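Long-range contact in lactose Operon Repressor (Escherichia coli, PDB 1JYE), which represses the lactose operon by binding its operator DNA, and probably releases it when an inducer sugar occupies the periplasmic-binding-protein-like core: residues 156-169 against 313-325. The protein carries 1 engineered substitution. Residues are numbered along the deposited sequence; the frame is centred on the assembly and turned at random.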
loop_
_atom_site.group_PDB
_atom_site.type_symbol
_atom_site.label_atom_id
_atom_site.label_comp_id
_atom_site.label_asym_id
_atom_site.label_seq_id
_atom_site.Cartn_x
_atom_site.Cartn_y
_atom_site.Cartn_z
ATOM N N ILE A 156 -0.246 13.037 26.004
ATOM C CA ILE A 156 0.012 11.602 26.041
ATOM C C ILE A 156 1.354 11.380 25.355
ATOM O O ILE A 156 1.942 12.328 24.839
ATOM C CB ILE A 156 -1.100 10.800 25.304
ATOM C CG1 ILE A 156 -1.401 11.417 23.931
ATOM C CG2 ILE A 156 -2.373 10.800 26.138
ATOM C CD1 ILE A 156 -0.317 11.242 22.901
ATOM N N ASN A 157 1.850 10.146 25.361
ATOM C CA ASN A 157 3.120 9.853 24.700
ATOM C C ASN A 157 2.825 9.701 23.219
ATOM O O ASN A 157 1.938 8.937 22.837
ATOM C CB ASN A 157 3.728 8.557 25.242
ATOM C CG ASN A 157 4.095 8.660 26.706
ATOM O OD1 ASN A 157 4.660 9.661 27.143
ATOM N ND2 ASN A 157 3.788 7.620 27.471
ATOM N N SER A 158 3.562 10.421 22.380
ATOM C CA SER A 158 3.309 10.353 20.950
ATOM C C SER A 158 4.488 10.751 20.080
ATOM O O SER A 158 5.453 11.355 20.539
ATOM C CB SER A 158 2.131 11.266 20.598
ATOM O OG SER A 158 2.449 12.622 20.896
ATOM N N ILE A 159 4.391 10.375 18.811
ATOM C CA ILE A 159 5.383 10.733 17.811
ATOM C C ILE A 159 4.570 11.006 16.562
ATOM O O ILE A 159 3.865 10.119 16.074
ATOM C CB ILE A 159 6.361 9.589 17.476
ATOM C CG1 ILE A 159 7.031 9.067 18.748
ATOM C CG2 ILE A 159 7.413 10.105 16.489
ATOM C CD1 ILE A 159 7.916 7.846 18.514
ATOM N N ILE A 160 4.628 12.233 16.058
ATOM C CA ILE A 160 3.901 12.552 14.841
ATOM C C ILE A 160 4.766 13.435 13.961
ATOM O O ILE A 160 5.777 13.976 14.411
ATOM C CB ILE A 160 2.560 13.288 15.115
ATOM C CG1 ILE A 160 2.825 14.697 15.647
ATOM C CG2 ILE A 160 1.709 12.478 16.091
ATOM C CD1 ILE A 160 1.570 15.550 15.727
ATOM N N PHE A 161 4.379 13.557 12.699
ATOM C CA PHE A 161 5.108 14.397 11.761
ATOM C C PHE A 161 4.671 15.843 11.957
ATOM O O PHE A 161 3.549 16.109 12.393
ATOM C CB PHE A 161 4.819 13.956 10.330
ATOM C CG PHE A 161 5.447 12.647 9.971
ATOM C CD1 PHE A 161 6.828 12.542 9.845
ATOM C CD2 PHE A 161 4.665 11.514 9.777
ATOM C CE1 PHE A 161 7.429 11.318 9.529
ATOM C CE2 PHE A 161 5.253 10.287 9.461
ATOM C CZ PHE A 161 6.639 10.193 9.338
ATOM N N SER A 162 5.557 16.777 11.640
ATOM C CA SER A 162 5.233 18.190 11.785
ATOM C C SER A 162 4.249 18.666 10.717
ATOM O O SER A 162 4.630 18.910 9.571
ATOM C CB SER A 162 6.503 19.036 11.713
ATOM O OG SER A 162 6.181 20.417 11.802
ATOM N N HIS A 163 2.982 18.790 11.094
ATOM C CA HIS A 163 1.959 19.265 10.171
ATOM C C HIS A 163 2.166 20.747 9.858
ATOM O O HIS A 163 1.850 21.204 8.764
ATOM C CB HIS A 163 0.568 19.034 10.768
ATOM C CG HIS A 163 0.445 19.466 12.195
ATOM N ND1 HIS A 163 0.066 20.740 12.559
ATOM C CD2 HIS A 163 0.687 18.800 13.349
ATOM C CE1 HIS A 163 0.080 20.840 13.876
ATOM N NE2 HIS A 163 0.453 19.677 14.380
ATOM N N GLU A 164 2.697 21.497 10.820
ATOM C CA GLU A 164 2.952 22.922 10.602
ATOM C C GLU A 164 3.953 23.094 9.462
ATOM O O GLU A 164 3.777 23.939 8.582
ATOM C CB GLU A 164 3.523 23.567 11.870
ATOM C CG GLU A 164 2.565 23.599 13.051
ATOM C CD GLU A 164 1.501 24.672 12.920
ATOM O OE1 GLU A 164 0.583 24.699 13.764
ATOM O OE2 GLU A 164 1.584 25.492 11.983
ATOM N N ASP A 165 5.006 22.283 9.479
ATOM C CA ASP A 165 6.033 22.370 8.452
ATOM C C ASP A 165 5.550 21.847 7.103
ATOM O O ASP A 165 5.828 22.448 6.073
ATOM C CB ASP A 165 7.285 21.609 8.899
ATOM C CG ASP A 165 8.025 22.318 10.023
ATOM O OD1 ASP A 165 8.764 21.651 10.775
ATOM O OD2 ASP A 165 7.878 23.551 10.143
ATOM N N GLY A 166 4.821 20.734 7.116
ATOM C CA GLY A 166 4.330 20.168 5.870
ATOM C C GLY A 166 3.371 21.075 5.123
ATOM O O GLY A 166 3.449 21.198 3.902
ATOM N N THR A 167 2.463 21.722 5.851
ATOM C CA THR A 167 1.504 22.611 5.219
ATOM C C THR A 167 2.167 23.920 4.796
ATOM O O THR A 167 1.858 24.459 3.737
ATOM C CB THR A 167 0.299 22.884 6.155
ATOM O OG1 THR A 167 0.760 23.417 7.405
ATOM C CG2 THR A 167 -0.466 21.588 6.416
ATOM N N ARG A 168 3.087 24.423 5.612
ATOM C CA ARG A 168 3.783 25.659 5.272
ATOM C C ARG A 168 4.607 25.445 4.003
ATOM O O ARG A 168 4.603 26.280 3.103
ATOM C CB ARG A 168 4.704 26.092 6.413
ATOM C CG ARG A 168 5.575 27.304 6.076
ATOM C CD ARG A 168 6.532 27.611 7.215
ATOM N NE ARG A 168 7.373 26.458 7.517
ATOM C CZ ARG A 168 8.375 26.033 6.754
ATOM N NH1 ARG A 168 8.684 26.667 5.631
ATOM N NH2 ARG A 168 9.052 24.950 7.104
ATOM N N LEU A 169 5.305 24.317 3.931
ATOM C CA LEU A 169 6.130 24.018 2.762
ATOM C C LEU A 169 5.317 24.017 1.473
ATOM O O LEU A 169 5.742 24.585 0.468
ATOM C CB LEU A 169 6.826 22.662 2.929
ATOM C CG LEU A 169 8.045 22.624 3.853
ATOM C CD1 LEU A 169 8.451 21.180 4.113
ATOM C CD2 LEU A 169 9.190 23.404 3.218
ATOM N N VAL A 313 10.860 9.001 28.001
ATOM C CA VAL A 313 10.389 10.295 28.457
ATOM C C VAL A 313 8.921 10.205 28.839
ATOM O O VAL A 313 8.493 9.255 29.496
ATOM C CB VAL A 313 10.545 11.354 27.349
ATOM C CG1 VAL A 313 12.007 11.526 27.005
ATOM C CG2 VAL A 313 9.763 10.932 26.113
ATOM N N LYS A 314 8.157 11.203 28.420
ATOM C CA LYS A 314 6.733 11.257 28.690
ATOM C C LYS A 314 6.195 12.494 27.990
ATOM O O LYS A 314 6.041 13.549 28.607
ATOM C CB LYS A 314 6.482 11.353 30.195
ATOM C CG LYS A 314 5.258 10.586 30.653
ATOM C CD LYS A 314 5.421 9.100 30.371
ATOM C CE LYS A 314 4.187 8.319 30.773
ATOM N NZ LYS A 314 4.360 6.871 30.486
ATOM N N GLY A 315 5.924 12.363 26.696
ATOM C CA GLY A 315 5.412 13.486 25.937
ATOM C C GLY A 315 5.436 13.240 24.441
ATOM O O GLY A 315 5.510 12.097 23.989
ATOM N N ASN A 316 5.379 14.322 23.676
ATOM C CA ASN A 316 5.377 14.233 22.225
ATOM C C ASN A 316 6.696 14.572 21.553
ATOM O O ASN A 316 7.456 15.421 22.022
ATOM C CB ASN A 316 4.293 15.149 21.650
ATOM C CG ASN A 316 4.454 15.375 20.153
ATOM O OD1 ASN A 316 5.157 16.292 19.718
ATOM N ND2 ASN A 316 3.817 14.525 19.358
ATOM N N GLN A 317 6.959 13.878 20.449
ATOM C CA GLN A 317 8.132 14.125 19.627
ATOM C C GLN A 317 7.570 14.460 18.257
ATOM O O GLN A 317 6.624 13.815 17.792
ATOM C CB GLN A 317 9.037 12.889 19.495
ATOM C CG GLN A 317 10.023 13.032 18.321
ATOM C CD GLN A 317 11.026 11.894 18.200
ATOM O OE1 GLN A 317 10.746 10.758 18.573
ATOM N NE2 GLN A 317 12.199 12.199 17.649
ATOM N N LEU A 318 8.135 15.484 17.627
ATOM C CA LEU A 318 7.722 15.891 16.294
ATOM C C LEU A 318 8.821 15.482 15.325
ATOM O O LEU A 318 9.990 15.806 15.537
ATOM C CB LEU A 318 7.547 17.407 16.224
ATOM C CG LEU A 318 6.298 18.002 16.862
ATOM C CD1 LEU A 318 6.413 19.528 16.880
ATOM C CD2 LEU A 318 5.079 17.574 16.064
ATOM N N LEU A 319 8.449 14.761 14.272
ATOM C CA LEU A 319 9.414 14.341 13.264
ATOM C C LEU A 319 9.355 15.326 12.111
ATOM O O LEU A 319 8.283 15.802 11.739
ATOM C CB LEU A 319 9.093 12.939 12.749
ATOM C CG LEU A 319 9.235 11.786 13.741
ATOM C CD1 LEU A 319 8.855 10.481 13.050
ATOM C CD2 LEU A 319 10.665 11.720 14.255
ATOM N N PRO A 320 10.512 15.645 11.523
ATOM C CA PRO A 320 10.543 16.586 10.405
ATOM C C PRO A 320 9.986 16.019 9.103
ATOM O O PRO A 320 9.873 14.802 8.930
ATOM C CB PRO A 320 12.026 16.925 10.290
ATOM C CG PRO A 320 12.681 15.626 10.663
ATOM C CD PRO A 320 11.871 15.195 11.876
ATOM N N VAL A 321 9.625 16.925 8.204
ATOM C CA VAL A 321 9.126 16.574 6.883
ATOM C C VAL A 321 9.897 17.477 5.930
ATOM O O VAL A 321 10.560 18.425 6.363
ATOM C CB VAL A 321 7.606 16.842 6.730
ATOM C CG1 VAL A 321 6.827 15.959 7.699
ATOM C CG2 VAL A 321 7.295 18.324 6.978
ATOM N N SER A 322 9.829 17.185 4.640
ATOM C CA SER A 322 10.533 17.996 3.661
ATOM C C SER A 322 9.755 18.053 2.360
ATOM O O SER A 322 8.889 17.216 2.102
ATOM C CB SER A 322 11.933 17.428 3.407
ATOM O OG SER A 322 11.863 16.132 2.841
ATOM N N LEU A 323 10.060 19.059 1.551
ATOM C CA LEU A 323 9.411 19.241 0.263
ATOM C C LEU A 323 10.228 18.534 -0.808
ATOM O O LEU A 323 11.443 18.715 -0.891
ATOM C CB LEU A 323 9.327 20.730 -0.076
ATOM C CG LEU A 323 8.857 21.120 -1.480
ATOM C CD1 LEU A 323 7.383 20.777 -1.642
ATOM C CD2 LEU A 323 9.081 22.620 -1.691
ATOM N N VAL A 324 9.558 17.725 -1.620
ATOM C CA VAL A 324 10.220 17.007 -2.704
ATOM C C VAL A 324 9.707 17.640 -3.990
ATOM O O VAL A 324 8.563 17.425 -4.380
ATOM C CB VAL A 324 9.858 15.507 -2.688
ATOM C CG1 VAL A 324 10.558 14.794 -3.837
ATOM C CG2 VAL A 324 10.255 14.891 -1.352
ATOM N N LYS A 325 10.547 18.441 -4.633
ATOM C CA LYS A 325 10.152 19.116 -5.861
ATOM C C LYS A 325 10.311 18.226 -7.077
ATOM O O LYS A 325 11.400 17.722 -7.348
ATOM C CB LYS A 325 10.982 20.389 -6.063
ATOM C CG LYS A 325 10.797 21.439 -4.978
ATOM C CD LYS A 325 11.640 22.674 -5.276
ATOM C CE LYS A 325 11.524 23.711 -4.172
ATOM N NZ LYS A 325 12.348 24.917 -4.471
HETATM O O HOH W 1 10.163 19.685 9.658
#
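With Asn-316 CG trans to its own backbone N (chi1 166°) and Ser-158 OG turned between its backbone N and carbonyl carbon (chi1 63°), amide and hydroxyl meet on one face of a parallel strand pair. Asn-316 ND2 donates to Ser-158 OG at 2.8 Å, with the oxygen lying in the amide plane. Ser-158 and Ile-160 each bond twice to the other strand: Ser-158 N donates to Gly-315 O and Ser-158 O accepts from Gln-317 N; Ile-160 N donates to Gln-317 O and Ile-160 O accepts from Leu-319 N (2.8 Å, 166° at the hydrogen). Ser-162 N closes the series on Leu-319 O. Beside the Asn-316 amide, Ile-160 CG1 rests against Leu-318 CD2 at 3.7 Å. On the other face Ile-159 CG2 lies 3.7 Å from Leu-319 CG, and Phe-161 CD1 meets Leu-319 CB; Leu-296 of helix 293-308 covers all three. At the break in strand 316-324, Val-321 CG2 sits 3.5 Å from Gly-166 N in the first turn of the helix, which Ser-162 N-caps by accepting from Asp-165 N. A water bridges Asp-165 OD1 and Val-321 N, and Leu-169 CD1 packs 3.7 Å from Leu-323 N. Main-chain bonds thus fix the register of 158-162 against 315-319, two crossovers between the subdomains of the periplasmic-binding-protein fold; apolar contacts and a water join the helix side, probably a less rigid link.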